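Local coordinates for single-stranded-DNA-specific exonuclease RecJ (Thermus thermophilus, PDB 2ZXR), which degrades single-stranded DNA exonucleolytically in the 5' to 3' direction, using divalent metal ions such as magnesium or manganese, at residues 30-34 against 431-435; 540-546 against 600-606; 556-561 against 577-582. All blocks are in the same frame, centred on the assembly; numbering follows the deposited sequence.

Contact 1 of 3, residues 30-34 against 431-435; sequences EAALA and LDLLP
Leu431 reaches across to the helix with its forked end, its two methyls meeting different atoms. CD2 rests 3.8 Å from Leu33 CB, and CD1 comes 4.1 Å from Ala34 CB and 3.6 Å from the backbone oxygen of Glu30, Glu30 O. With CG turned away from the backbone nitrogen (chi1 -150°), the branch is carried toward the helix at Leu33 and Ala34. Ala34 suits its place because a single methyl lets the leucine settle close to the helix backbone, while the longer chain of Leu33 crosses Asp432 at about a right angle, Leu33 CD1 lying 4.2 Å from Asp432 CB.

These residues join helix 29-37, near the N-terminus, to strand 426-433, which lies between strands 5-9 and 462-466 in the large mixed sheet that also holds strands 503-514 and 517-528 of the RecJ OB region. Backbone bonds from Leu431 and Asp432 to Leu461 and Leu463, at the start of the neighbouring strand 462-466, hold the strand in that sheet, and Trp18 of helix 15-25 packs on Leu33.

At the other end, the Glu30 chain and the Pro435 ring pass each other head to tail. A bend at chi2 (78°) folds the glutamate so that its CG sits 3.6 Å from Pro435 CG, and OE2 also lies 3.6 Å from that same ring carbon. The stiff, compact proline ring offers apolar carbon to the aliphatic part of the glutamate. The carboxylates of Glu30 and Asp432 lie nearly parallel, planes 16° apart, with OE2 of Glu30 4.9 Å from OD1 of Asp432. Their like charges are probably tolerated because arginines of the C-terminal part gather nearby: Asp432 makes a salt bridge to Arg633, and Arg632 forms long, weak ion pairs with both acids.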
ATOM      1  N   GLU A  30     -13.609   9.441  -9.702  1.00 27.83           N
ATOM      2  CA  GLU A  30     -12.309   9.249  -9.049  1.00 28.28           C
ATOM      3  C   GLU A  30     -12.253   7.981  -8.229  1.00 27.63           C
ATOM      4  O   GLU A  30     -11.401   7.113  -8.448  1.00 28.45           O
ATOM      5  CB  GLU A  30     -11.985  10.429  -8.135  1.00 29.57           C
ATOM      6  CG  GLU A  30     -11.861  11.753  -8.855  1.00 30.81           C
ATOM      7  CD  GLU A  30     -13.209  12.343  -9.186  1.00 31.64           C
ATOM      8  OE1 GLU A  30     -14.219  11.911  -8.566  1.00 31.75           O
ATOM      9  OE2 GLU A  30     -13.252  13.236 -10.056  1.00 31.80           O
ATOM     10  N   ALA A  31     -13.165   7.877  -7.273  1.00 27.17           N
ATOM     11  CA  ALA A  31     -13.230   6.708  -6.417  1.00 27.02           C
ATOM     12  C   ALA A  31     -13.493   5.448  -7.248  1.00 27.28           C
ATOM     13  O   ALA A  31     -12.902   4.389  -6.998  1.00 26.17           O
ATOM     14  CB  ALA A  31     -14.324   6.903  -5.367  1.00 27.60           C
ATOM     15  N   ALA A  32     -14.369   5.552  -8.247  1.00 27.43           N
ATOM     16  CA  ALA A  32     -14.655   4.388  -9.091  1.00 28.32           C
ATOM     17  C   ALA A  32     -13.383   3.925  -9.794  1.00 28.35           C
ATOM     18  O   ALA A  32     -13.209   2.744 -10.048  1.00 28.94           O
ATOM     19  CB  ALA A  32     -15.735   4.716 -10.120  1.00 27.66           C
ATOM     20  N   LEU A  33     -12.500   4.858 -10.120  1.00 29.07           N
ATOM     21  CA  LEU A  33     -11.243   4.511 -10.769  1.00 29.71           C
ATOM     22  C   LEU A  33     -10.453   3.598  -9.816  1.00 30.05           C
ATOM     23  O   LEU A  33      -9.919   2.552 -10.220  1.00 29.61           O
ATOM     24  CB  LEU A  33     -10.444   5.788 -11.036  1.00 31.13           C
ATOM     25  CG  LEU A  33     -10.137   6.189 -12.475  1.00 33.50           C
ATOM     26  CD1 LEU A  33      -9.760   7.679 -12.537  1.00 34.43           C
ATOM     27  CD2 LEU A  33      -9.000   5.332 -12.986  1.00 34.90           C
ATOM     28  N   ALA A  34     -10.383   4.007  -8.551  1.00 29.80           N
ATOM     29  CA  ALA A  34      -9.673   3.246  -7.512  1.00 31.21           C
ATOM     30  C   ALA A  34     -10.303   1.857  -7.331  1.00 32.81           C
ATOM     31  O   ALA A  34      -9.609   0.826  -7.364  1.00 32.82           O
ATOM     32  CB  ALA A  34      -9.697   4.017  -6.194  1.00 28.91           C
ATOM     33  N   LEU A 431      -3.313   7.827  -8.902  1.00 24.10           N
ATOM     34  CA  LEU A 431      -4.670   7.460  -9.268  1.00 24.97           C
ATOM     35  C   LEU A 431      -5.206   8.386 -10.347  1.00 24.21           C
ATOM     36  O   LEU A 431      -5.735   7.935 -11.357  1.00 24.01           O
ATOM     37  CB  LEU A 431      -5.600   7.556  -8.050  1.00 24.21           C
ATOM     38  CG  LEU A 431      -6.842   6.676  -7.864  1.00 24.99           C
ATOM     39  CD1 LEU A 431      -7.991   7.570  -7.381  1.00 24.86           C
ATOM     40  CD2 LEU A 431      -7.207   5.937  -9.104  1.00 22.78           C
ATOM     41  N   ASP A 432      -5.040   9.683 -10.146  1.00 24.43           N
ATOM     42  CA  ASP A 432      -5.574  10.640 -11.103  1.00 24.25           C
ATOM     43  C   ASP A 432      -5.172  12.037 -10.674  1.00 23.73           C
ATOM     44  O   ASP A 432      -4.552  12.218  -9.627  1.00 21.75           O
ATOM     45  CB  ASP A 432      -7.100  10.524 -11.084  1.00 26.01           C
ATOM     46  CG  ASP A 432      -7.780  11.441 -12.077  1.00 29.63           C
ATOM     47  OD1 ASP A 432      -8.974  11.754 -11.851  1.00 31.87           O
ATOM     48  OD2 ASP A 432      -7.146  11.840 -13.079  1.00 30.36           O
ATOM     49  N   LEU A 433      -5.532  13.018 -11.500  1.00 23.96           N
ATOM     50  CA  LEU A 433      -5.283  14.434 -11.231  1.00 22.98           C
ATOM     51  C   LEU A 433      -6.276  14.777 -10.117  1.00 23.23           C
ATOM     52  O   LEU A 433      -7.407  14.329 -10.161  1.00 23.02           O
ATOM     53  CB  LEU A 433      -5.624  15.268 -12.472  1.00 24.86           C
ATOM     54  CG  LEU A 433      -4.604  15.735 -13.524  1.00 26.86           C
ATOM     55  CD1 LEU A 433      -3.215  15.478 -13.027  1.00 25.98           C
ATOM     56  CD2 LEU A 433      -4.853  15.059 -14.875  1.00 26.92           C
ATOM     57  N   LEU A 434      -5.865  15.548  -9.118  1.00 23.28           N
ATOM     58  CA  LEU A 434      -6.782  15.913  -8.031  1.00 24.14           C
ATOM     59  C   LEU A 434      -7.927  16.758  -8.601  1.00 25.51           C
ATOM     60  O   LEU A 434      -7.696  17.591  -9.462  1.00 23.72           O
ATOM     61  CB  LEU A 434      -6.057  16.738  -6.968  1.00 22.81           C
ATOM     62  CG  LEU A 434      -6.824  16.956  -5.658  1.00 24.23           C
ATOM     63  CD1 LEU A 434      -6.805  15.659  -4.864  1.00 21.98           C
ATOM     64  CD2 LEU A 434      -6.187  18.071  -4.848  1.00 23.61           C
ATOM     65  N   PRO A 435      -9.177  16.526  -8.145  1.00 27.13           N
ATOM     66  CA  PRO A 435     -10.360  17.276  -8.603  1.00 27.70           C
ATOM     67  C   PRO A 435     -10.310  18.699  -8.075  1.00 27.19           C
ATOM     68  O   PRO A 435      -9.412  19.037  -7.315  1.00 27.69           O
ATOM     69  CB  PRO A 435     -11.528  16.496  -7.991  1.00 28.08           C
ATOM     70  CG  PRO A 435     -11.023  15.093  -7.991  1.00 28.33           C
ATOM     71  CD  PRO A 435      -9.599  15.305  -7.440  1.00 28.02           C
TER

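Contact 2 of 3, residues 540-546 against 600-606; sequences FAYPLPL and RVEVALG
Tyr542 N donates a hydrogen bond to Val601 O at the edge of the five-stranded parallel sheet in the RecJ C-terminal domain, where strand 541-543 is outermost and 601-603 runs beside it in the same direction. The pairing is the staggered ladder of parallel strands: besides that bond, Val601 N donates to Phe540 O, Val603 N to Tyr542 O and Leu544 N to Val603 O. All four bonds measure 2.8 Å from N to O, so the polar backbone along this seam is well paired. Glu602 turns its own backbone the other way, bonding to Gly586 and Trp588. Proline is well placed at 543, since its nitrogen, which has no proton to give, faces away from the neighbouring strand, and the N-H of Ala541 is met instead by Ser647 OG.

Small and branched apolar residues line one face of the sheet: Ala541 CB lies 4.1 Å from Val603 CG2, and Trp588 of the next strand touches both Val601 and Val603. The opposite face carries Tyr542 and Glu602. Glu602 forms a salt bridge through OE1 with Arg552 of helix 546-554, while its OE2 lies 3.0 Å from a water that also approaches Pro543 O, though that water may not serve every nearby acceptor at once. Further along, a second water accepts a hydrogen bond from Leu546 N and donates one to Gly606 O, which Arg612 also grips.

Arg600 lays its guanidinium over one face of the Tyr542 ring. A bend at chi2 (-63°) brings it there, the two planes 19° apart in a cation-pi stack, and Arg600 CZ sits 3.8 Å from the ring centroid while Val601 O borders the Tyr542 ring edge in its plane.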
ATOM      1  N   PHE A 540      -1.025   8.572 -30.512  1.00 27.68           N
ATOM      2  CA  PHE A 540      -1.444   8.814 -31.891  1.00 26.85           C
ATOM      3  C   PHE A 540      -1.720  10.321 -32.034  1.00 26.34           C
ATOM      4  O   PHE A 540      -1.660  10.874 -33.133  1.00 27.90           O
ATOM      5  CB  PHE A 540      -2.687   7.969 -32.272  1.00 26.62           C
ATOM      6  CG  PHE A 540      -3.971   8.421 -31.616  1.00 27.47           C
ATOM      7  CD1 PHE A 540      -4.715   9.468 -32.156  1.00 27.00           C
ATOM      8  CD2 PHE A 540      -4.406   7.829 -30.418  1.00 26.21           C
ATOM      9  CE1 PHE A 540      -5.881   9.928 -31.505  1.00 27.81           C
ATOM     10  CE2 PHE A 540      -5.557   8.270 -29.764  1.00 26.62           C
ATOM     11  CZ  PHE A 540      -6.305   9.323 -30.303  1.00 26.85           C
ATOM     12  N   ALA A 541      -1.986  10.992 -30.917  1.00 25.05           N
ATOM     13  CA  ALA A 541      -2.242  12.429 -30.929  1.00 23.44           C
ATOM     14  C   ALA A 541      -1.136  13.136 -30.119  1.00 23.34           C
ATOM     15  O   ALA A 541      -0.911  12.834 -28.932  1.00 22.45           O
ATOM     16  CB  ALA A 541      -3.617  12.713 -30.355  1.00 22.53           C
ATOM     17  N   TYR A 542      -0.458  14.074 -30.778  1.00 22.82           N
ATOM     18  CA  TYR A 542       0.659  14.806 -30.208  1.00 23.20           C
ATOM     19  C   TYR A 542       0.396  16.273 -29.992  1.00 23.58           C
ATOM     20  O   TYR A 542       0.322  17.039 -30.955  1.00 23.71           O
ATOM     21  CB  TYR A 542       1.880  14.646 -31.108  1.00 23.60           C
ATOM     22  CG  TYR A 542       2.329  13.206 -31.199  1.00 25.46           C
ATOM     23  CD1 TYR A 542       1.570  12.257 -31.884  1.00 25.05           C
ATOM     24  CD2 TYR A 542       3.498  12.780 -30.553  1.00 25.36           C
ATOM     25  CE1 TYR A 542       1.964  10.924 -31.930  1.00 26.21           C
ATOM     26  CE2 TYR A 542       3.894  11.448 -30.588  1.00 25.85           C
ATOM     27  CZ  TYR A 542       3.129  10.535 -31.274  1.00 26.17           C
ATOM     28  OH  TYR A 542       3.532   9.225 -31.291  1.00 28.33           O
ATOM     29  N   PRO A 543       0.261  16.688 -28.720  1.00 22.48           N
ATOM     30  CA  PRO A 543      -0.001  18.088 -28.373  1.00 22.88           C
ATOM     31  C   PRO A 543       1.047  19.019 -28.944  1.00 23.26           C
ATOM     32  O   PRO A 543       2.251  18.747 -28.849  1.00 21.46           O
ATOM     33  CB  PRO A 543       0.034  18.097 -26.834  1.00 21.85           C
ATOM     34  CG  PRO A 543      -0.459  16.735 -26.484  1.00 23.19           C
ATOM     35  CD  PRO A 543       0.231  15.835 -27.518  1.00 23.43           C
ATOM     36  N   LEU A 544       0.567  20.123 -29.504  1.00 24.31           N
ATOM     37  CA  LEU A 544       1.414  21.163 -30.071  1.00 26.00           C
ATOM     38  C   LEU A 544       0.788  22.479 -29.602  1.00 26.37           C
ATOM     39  O   LEU A 544      -0.431  22.631 -29.642  1.00 26.01           O
ATOM     40  CB  LEU A 544       1.381  21.099 -31.595  1.00 27.08           C
ATOM     41  CG  LEU A 544       2.207  22.097 -32.402  1.00 28.58           C
ATOM     42  CD1 LEU A 544       3.688  21.772 -32.286  1.00 29.95           C
ATOM     43  CD2 LEU A 544       1.788  22.018 -33.871  1.00 29.64           C
ATOM     44  N   PRO A 545       1.614  23.428 -29.129  1.00 26.41           N
ATOM     45  CA  PRO A 545       1.145  24.734 -28.657  1.00 27.60           C
ATOM     46  C   PRO A 545       0.358  25.448 -29.768  1.00 27.84           C
ATOM     47  O   PRO A 545       0.722  25.353 -30.939  1.00 27.04           O
ATOM     48  CB  PRO A 545       2.440  25.462 -28.311  1.00 27.13           C
ATOM     49  CG  PRO A 545       3.350  24.332 -27.885  1.00 27.73           C
ATOM     50  CD  PRO A 545       3.068  23.286 -28.939  1.00 26.85           C
ATOM     51  N   LEU A 546      -0.704  26.159 -29.396  1.00 29.30           N
ATOM     52  CA  LEU A 546      -1.526  26.859 -30.385  1.00 31.67           C
ATOM     53  C   LEU A 546      -0.730  27.805 -31.292  1.00 32.91           C
ATOM     54  O   LEU A 546      -0.977  27.872 -32.504  1.00 33.44           O
ATOM     55  CB  LEU A 546      -2.643  27.655 -29.716  1.00 31.40           C
ATOM     56  CG  LEU A 546      -3.526  28.380 -30.748  1.00 32.22           C
ATOM     57  CD1 LEU A 546      -4.221  27.349 -31.623  1.00 32.16           C
ATOM     58  CD2 LEU A 546      -4.579  29.255 -30.054  1.00 32.94           C
ATOM     59  N   ARG A 600      -2.050   9.439 -36.380  1.00 42.06           N
ATOM     60  CA  ARG A 600      -0.760   9.997 -35.975  1.00 38.92           C
ATOM     61  C   ARG A 600      -0.847  11.450 -36.416  1.00 35.54           C
ATOM     62  O   ARG A 600      -0.543  11.814 -37.567  1.00 34.62           O
ATOM     63  CB  ARG A 600       0.419   9.308 -36.639  1.00 39.58           C
ATOM     64  CG  ARG A 600       1.723   9.419 -35.815  1.00 41.21           C
ATOM     65  CD  ARG A 600       2.216  10.865 -35.649  1.00 43.14           C
ATOM     66  NE  ARG A 600       3.512  10.953 -34.957  1.00 44.90           N
ATOM     67  CZ  ARG A 600       4.204  12.082 -34.767  1.00 44.75           C
ATOM     68  NH1 ARG A 600       5.365  12.054 -34.125  1.00 44.98           N
ATOM     69  NH2 ARG A 600       3.747  13.243 -35.215  1.00 44.64           N
ATOM     70  N   VAL A 601      -1.296  12.278 -35.485  1.00 31.29           N
ATOM     71  CA  VAL A 601      -1.494  13.688 -35.767  1.00 28.25           C
ATOM     72  C   VAL A 601      -0.969  14.594 -34.673  1.00 27.04           C
ATOM     73  O   VAL A 601      -0.653  14.143 -33.563  1.00 24.64           O
ATOM     74  CB  VAL A 601      -2.998  13.970 -35.967  1.00 27.20           C
ATOM     75  CG1 VAL A 601      -3.507  13.204 -37.172  1.00 25.52           C
ATOM     76  CG2 VAL A 601      -3.787  13.548 -34.708  1.00 28.42           C
ATOM     77  N   GLU A 602      -0.875  15.881 -34.998  1.00 26.27           N
ATOM     78  CA  GLU A 602      -0.417  16.876 -34.036  1.00 25.35           C
ATOM     79  C   GLU A 602      -1.657  17.676 -33.714  1.00 24.74           C
ATOM     80  O   GLU A 602      -2.401  18.086 -34.614  1.00 23.81           O
ATOM     81  CB  GLU A 602       0.672  17.746 -34.642  1.00 26.22           C
ATOM     82  CG  GLU A 602       1.920  16.940 -34.872  1.00 26.87           C
ATOM     83  CD  GLU A 602       3.045  17.788 -35.374  1.00 28.57           C
ATOM     84  OE1 GLU A 602       3.336  17.702 -36.583  1.00 30.05           O
ATOM     85  OE2 GLU A 602       3.629  18.547 -34.570  1.00 27.26           O
ATOM     86  N   VAL A 603      -1.894  17.865 -32.423  1.00 22.94           N
ATOM     87  CA  VAL A 603      -3.094  18.538 -32.007  1.00 22.36           C
ATOM     88  C   VAL A 603      -2.856  19.751 -31.155  1.00 23.87           C
ATOM     89  O   VAL A 603      -2.074  19.728 -30.209  1.00 24.55           O
ATOM     90  CB  VAL A 603      -4.008  17.555 -31.247  1.00 21.76           C
ATOM     91  CG1 VAL A 603      -5.315  18.228 -30.857  1.00 18.72           C
ATOM     92  CG2 VAL A 603      -4.238  16.316 -32.104  1.00 19.77           C
ATOM     93  N   ALA A 604      -3.535  20.824 -31.518  1.00 24.71           N
ATOM     94  CA  ALA A 604      -3.452  22.066 -30.780  1.00 26.19           C
ATOM     95  C   ALA A 604      -4.897  22.379 -30.391  1.00 27.61           C
ATOM     96  O   ALA A 604      -5.840  21.896 -31.022  1.00 26.52           O
ATOM     97  CB  ALA A 604      -2.881  23.174 -31.669  1.00 25.91           C
ATOM     98  N   LEU A 605      -5.072  23.158 -29.337  1.00 29.98           N
ATOM     99  CA  LEU A 605      -6.414  23.525 -28.917  1.00 33.41           C
ATOM    100  C   LEU A 605      -6.467  25.018 -29.059  1.00 35.94           C
ATOM    101  O   LEU A 605      -7.198  25.576 -29.886  1.00 36.11           O
ATOM    102  CB  LEU A 605      -6.636  23.167 -27.456  1.00 31.11           C
ATOM    103  CG  LEU A 605      -6.572  21.686 -27.115  1.00 30.30           C
ATOM    104  CD1 LEU A 605      -6.617  21.547 -25.593  1.00 28.30           C
ATOM    105  CD2 LEU A 605      -7.715  20.946 -27.812  1.00 26.96           C
ATOM    106  N   GLY A 606      -5.646  25.647 -28.240  1.00 39.74           N
ATOM    107  CA  GLY A 606      -5.564  27.081 -28.236  1.00 46.11           C
ATOM    108  C   GLY A 606      -5.097  27.673 -26.924  1.00 49.85           C
ATOM    109  O   GLY A 606      -4.460  27.012 -26.089  1.00 50.12           O
TER
HETATM  110  O   HOH W   1       3.423  17.859 -31.633  1.00 41.22           O
HETATM  111  O   HOH W   2      -1.332  26.516 -26.291  1.00 32.57           O

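Contact 3 of 3, residues 556-561 against 577-582; sequences GEGVYV and FRLLPP
Val559 O accepts a hydrogen bond from Leu580 N at 2.7 Å, supplemented by a weaker CA-H...O contact from Leu579 CA at 3.2 Å. The Leu580 proton comes in from above the carbonyl plane, and the bond is bent (146° at the hydrogen). The return bond is straighter, 173°, running from Val559 N to Arg578 O at 2.8 Å. Arg578 is the centre of an inverse gamma turn and its own N-H points elsewhere, to a water that also donates to Glu557 O, so this water bridges the two backbones beyond the direct bonds.

Val559 and Leu579 share one face of the sheet. Val559 CG2 lies 3.9 Å from Phe577 CB, and Leu579 CD1 comes 3.7 Å from Val561 CG2. Branched and aromatic side chains suit this face because helices cover it: Ala553 packs on Val559 and Phe577, and Ala572 on Val561, Phe577 and Leu579. Glycine suits position 558, where Leu580 CD1 already sits 3.6 Å from its CA and leaves little room for a side chain. Gly556, with positive phi, closes the preceding helix in a Schellman motif.

The Tyr560 ring meets Pro582, its CG turned from the backbone nitrogen (chi1 162°). Pro582 lies over one face of that ring in a CH-pi contact, its CB 3.8 Å from the ring centroid, while Leu580 O borders the ring edge in plane. The compact proline ring, with its polarised C-H groups, suits the face of an aromatic ring, and Trp588 meets Tyr560 edge-to-face. Two neighbouring parallel strands joined through helix 566-573 form the beta-alpha-beta unit of alpha/beta sheets, with strand 578-579 at the outer edge.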
ATOM      1  N   GLY A 556       0.280  27.126 -44.806  1.00 33.02           N
ATOM      2  CA  GLY A 556      -0.349  26.216 -45.751  1.00 31.65           C
ATOM      3  C   GLY A 556      -0.415  24.732 -45.414  1.00 31.44           C
ATOM      4  O   GLY A 556      -0.795  23.931 -46.261  1.00 32.38           O
ATOM      5  N   GLU A 557      -0.059  24.348 -44.192  1.00 30.75           N
ATOM      6  CA  GLU A 557      -0.119  22.945 -43.801  1.00 29.34           C
ATOM      7  C   GLU A 557      -1.577  22.461 -43.822  1.00 29.37           C
ATOM      8  O   GLU A 557      -2.483  23.173 -43.396  1.00 29.15           O
ATOM      9  CB  GLU A 557       0.482  22.758 -42.397  1.00 29.46           C
ATOM     10  CG  GLU A 557       0.655  21.292 -41.972  1.00 28.78           C
ATOM     11  CD  GLU A 557       1.582  21.111 -40.760  1.00 29.12           C
ATOM     12  OE1 GLU A 557       2.529  21.919 -40.581  1.00 28.19           O
ATOM     13  OE2 GLU A 557       1.380  20.142 -39.996  1.00 27.04           O
ATOM     14  N   GLY A 558      -1.807  21.271 -44.364  1.00 28.84           N
ATOM     15  CA  GLY A 558      -3.155  20.742 -44.373  1.00 30.79           C
ATOM     16  C   GLY A 558      -3.624  20.705 -42.922  1.00 31.24           C
ATOM     17  O   GLY A 558      -2.927  20.152 -42.067  1.00 29.15           O
ATOM     18  N   VAL A 559      -4.782  21.307 -42.651  1.00 32.26           N
ATOM     19  CA  VAL A 559      -5.314  21.382 -41.297  1.00 33.88           C
ATOM     20  C   VAL A 559      -6.811  21.180 -41.111  1.00 34.54           C
ATOM     21  O   VAL A 559      -7.626  21.497 -41.990  1.00 34.42           O
ATOM     22  CB  VAL A 559      -4.976  22.729 -40.643  1.00 34.03           C
ATOM     23  CG1 VAL A 559      -3.487  22.916 -40.629  1.00 36.40           C
ATOM     24  CG2 VAL A 559      -5.641  23.866 -41.399  1.00 33.28           C
ATOM     25  N   TYR A 560      -7.151  20.682 -39.927  1.00 34.79           N
ATOM     26  CA  TYR A 560      -8.525  20.443 -39.549  1.00 36.26           C
ATOM     27  C   TYR A 560      -8.950  21.366 -38.416  1.00 36.96           C
ATOM     28  O   TYR A 560      -8.250  21.496 -37.413  1.00 37.14           O
ATOM     29  CB  TYR A 560      -8.709  18.977 -39.137  1.00 36.86           C
ATOM     30  CG  TYR A 560      -9.968  18.700 -38.331  1.00 38.40           C
ATOM     31  CD1 TYR A 560      -9.882  18.402 -36.968  1.00 38.62           C
ATOM     32  CD2 TYR A 560     -11.239  18.725 -38.929  1.00 38.17           C
ATOM     33  CE1 TYR A 560     -11.025  18.126 -36.208  1.00 39.77           C
ATOM     34  CE2 TYR A 560     -12.398  18.457 -38.178  1.00 38.97           C
ATOM     35  CZ  TYR A 560     -12.278  18.156 -36.814  1.00 39.99           C
ATOM     36  OH  TYR A 560     -13.386  17.885 -36.045  1.00 40.16           O
ATOM     37  N   VAL A 561     -10.083  22.031 -38.610  1.00 37.72           N
ATOM     38  CA  VAL A 561     -10.672  22.913 -37.607  1.00 40.01           C
ATOM     39  C   VAL A 561     -12.097  22.368 -37.474  1.00 42.35           C
ATOM     40  O   VAL A 561     -12.860  22.348 -38.451  1.00 42.45           O
ATOM     41  CB  VAL A 561     -10.766  24.391 -38.079  1.00 39.49           C
ATOM     42  CG1 VAL A 561     -11.419  25.247 -36.994  1.00 38.91           C
ATOM     43  CG2 VAL A 561      -9.388  24.934 -38.402  1.00 39.40           C
ATOM     44  N   PHE A 577      -6.564  28.990 -44.783  1.00 43.33           N
ATOM     45  CA  PHE A 577      -5.989  27.720 -44.326  1.00 41.67           C
ATOM     46  C   PHE A 577      -6.374  26.623 -45.300  1.00 41.00           C
ATOM     47  O   PHE A 577      -7.438  26.674 -45.920  1.00 41.73           O
ATOM     48  CB  PHE A 577      -6.511  27.315 -42.934  1.00 40.44           C
ATOM     49  CG  PHE A 577      -5.995  28.160 -41.803  1.00 38.80           C
ATOM     50  CD1 PHE A 577      -6.208  27.764 -40.484  1.00 38.98           C
ATOM     51  CD2 PHE A 577      -5.286  29.334 -42.045  1.00 39.00           C
ATOM     52  CE1 PHE A 577      -5.725  28.516 -39.423  1.00 38.26           C
ATOM     53  CE2 PHE A 577      -4.797  30.099 -40.995  1.00 38.58           C
ATOM     54  CZ  PHE A 577      -5.015  29.690 -39.678  1.00 39.22           C
ATOM     55  N   ARG A 578      -5.503  25.629 -45.431  1.00 39.63           N
ATOM     56  CA  ARG A 578      -5.777  24.492 -46.290  1.00 38.92           C
ATOM     57  C   ARG A 578      -6.604  23.506 -45.427  1.00 39.17           C
ATOM     58  O   ARG A 578      -6.078  22.532 -44.874  1.00 38.54           O
ATOM     59  CB  ARG A 578      -4.458  23.853 -46.769  1.00 37.02           C
ATOM     60  CG  ARG A 578      -4.639  22.671 -47.719  1.00 35.95           C
ATOM     61  CD  ARG A 578      -3.315  21.951 -48.084  1.00 35.63           C
ATOM     62  NE  ARG A 578      -3.606  20.640 -48.649  1.00 35.15           N
ATOM     63  CZ  ARG A 578      -2.867  19.545 -48.491  1.00 36.90           C
ATOM     64  NH1 ARG A 578      -3.259  18.409 -49.060  1.00 36.98           N
ATOM     65  NH2 ARG A 578      -1.743  19.568 -47.776  1.00 37.10           N
ATOM     66  N   LEU A 579      -7.901  23.795 -45.308  1.00 39.74           N
ATOM     67  CA  LEU A 579      -8.840  22.980 -44.527  1.00 39.59           C
ATOM     68  C   LEU A 579      -9.063  21.580 -45.061  1.00 39.07           C
ATOM     69  O   LEU A 579      -9.295  21.388 -46.257  1.00 38.52           O
ATOM     70  CB  LEU A 579     -10.191  23.666 -44.424  1.00 40.36           C
ATOM     71  CG  LEU A 579     -10.277  24.820 -43.430  1.00 41.68           C
ATOM     72  CD1 LEU A 579      -9.878  24.304 -42.048  1.00 42.73           C
ATOM     73  CD2 LEU A 579      -9.361  25.967 -43.874  1.00 43.07           C
ATOM     74  N   LEU A 580      -9.006  20.610 -44.151  1.00 37.35           N
ATOM     75  CA  LEU A 580      -9.187  19.205 -44.479  1.00 37.13           C
ATOM     76  C   LEU A 580      -9.955  18.476 -43.377  1.00 37.04           C
ATOM     77  O   LEU A 580     -10.086  18.972 -42.254  1.00 36.84           O
ATOM     78  CB  LEU A 580      -7.815  18.527 -44.650  1.00 36.33           C
ATOM     79  CG  LEU A 580      -6.874  18.881 -45.810  1.00 36.85           C
ATOM     80  CD1 LEU A 580      -5.511  18.268 -45.523  1.00 35.70           C
ATOM     81  CD2 LEU A 580      -7.424  18.338 -47.157  1.00 35.96           C
ATOM     82  N   PRO A 581     -10.496  17.293 -43.694  1.00 37.80           N
ATOM     83  CA  PRO A 581     -11.233  16.511 -42.698  1.00 37.56           C
ATOM     84  C   PRO A 581     -10.149  15.846 -41.834  1.00 37.12           C
ATOM     85  O   PRO A 581      -9.073  15.488 -42.337  1.00 36.49           O
ATOM     86  CB  PRO A 581     -12.004  15.515 -43.554  1.00 38.02           C
ATOM     87  CG  PRO A 581     -11.051  15.255 -44.677  1.00 38.32           C
ATOM     88  CD  PRO A 581     -10.548  16.641 -45.019  1.00 38.23           C
ATOM     89  N   PRO A 582     -10.426  15.660 -40.537  1.00 36.79           N
ATOM     90  CA  PRO A 582      -9.490  15.056 -39.577  1.00 36.09           C
ATOM     91  C   PRO A 582      -8.752  13.785 -40.009  1.00 36.49           C
ATOM     92  O   PRO A 582      -7.566  13.618 -39.714  1.00 35.83           O
ATOM     93  CB  PRO A 582     -10.359  14.840 -38.340  1.00 36.30           C
ATOM     94  CG  PRO A 582     -11.748  14.606 -38.937  1.00 36.01           C
ATOM     95  CD  PRO A 582     -11.798  15.695 -39.987  1.00 37.05           C
TER
HETATM   96  O   HOH W   3       0.086  21.312 -47.512  1.00 47.89           O
HETATM   97  O   HOH W   4      -3.204  25.802 -43.785  1.00 27.76           O
HETATM   98  O   HOH W   5     -11.104  21.039 -41.496  1.00 30.67           O

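Contacts 2 and 3 belong to the same five-stranded parallel sheet of the RecJ C-terminal domain, one at each edge, their centres 13 Å apart and their nearest atoms about 5 Å. Along the chain contact 3 is nested inside the loop that contact 2 closes, and strand 587-588 lies between them. Contact 1 is earlier in the chain and nearer its centre: its centre lies 25 Å from that of contact 2 and 36 Å from that of contact 3. It joins helix 29-37 to the eight-stranded mixed sheet. All three lie away from the magnesium site formed by Asp84, Asp136, His160, His161 and Asp221.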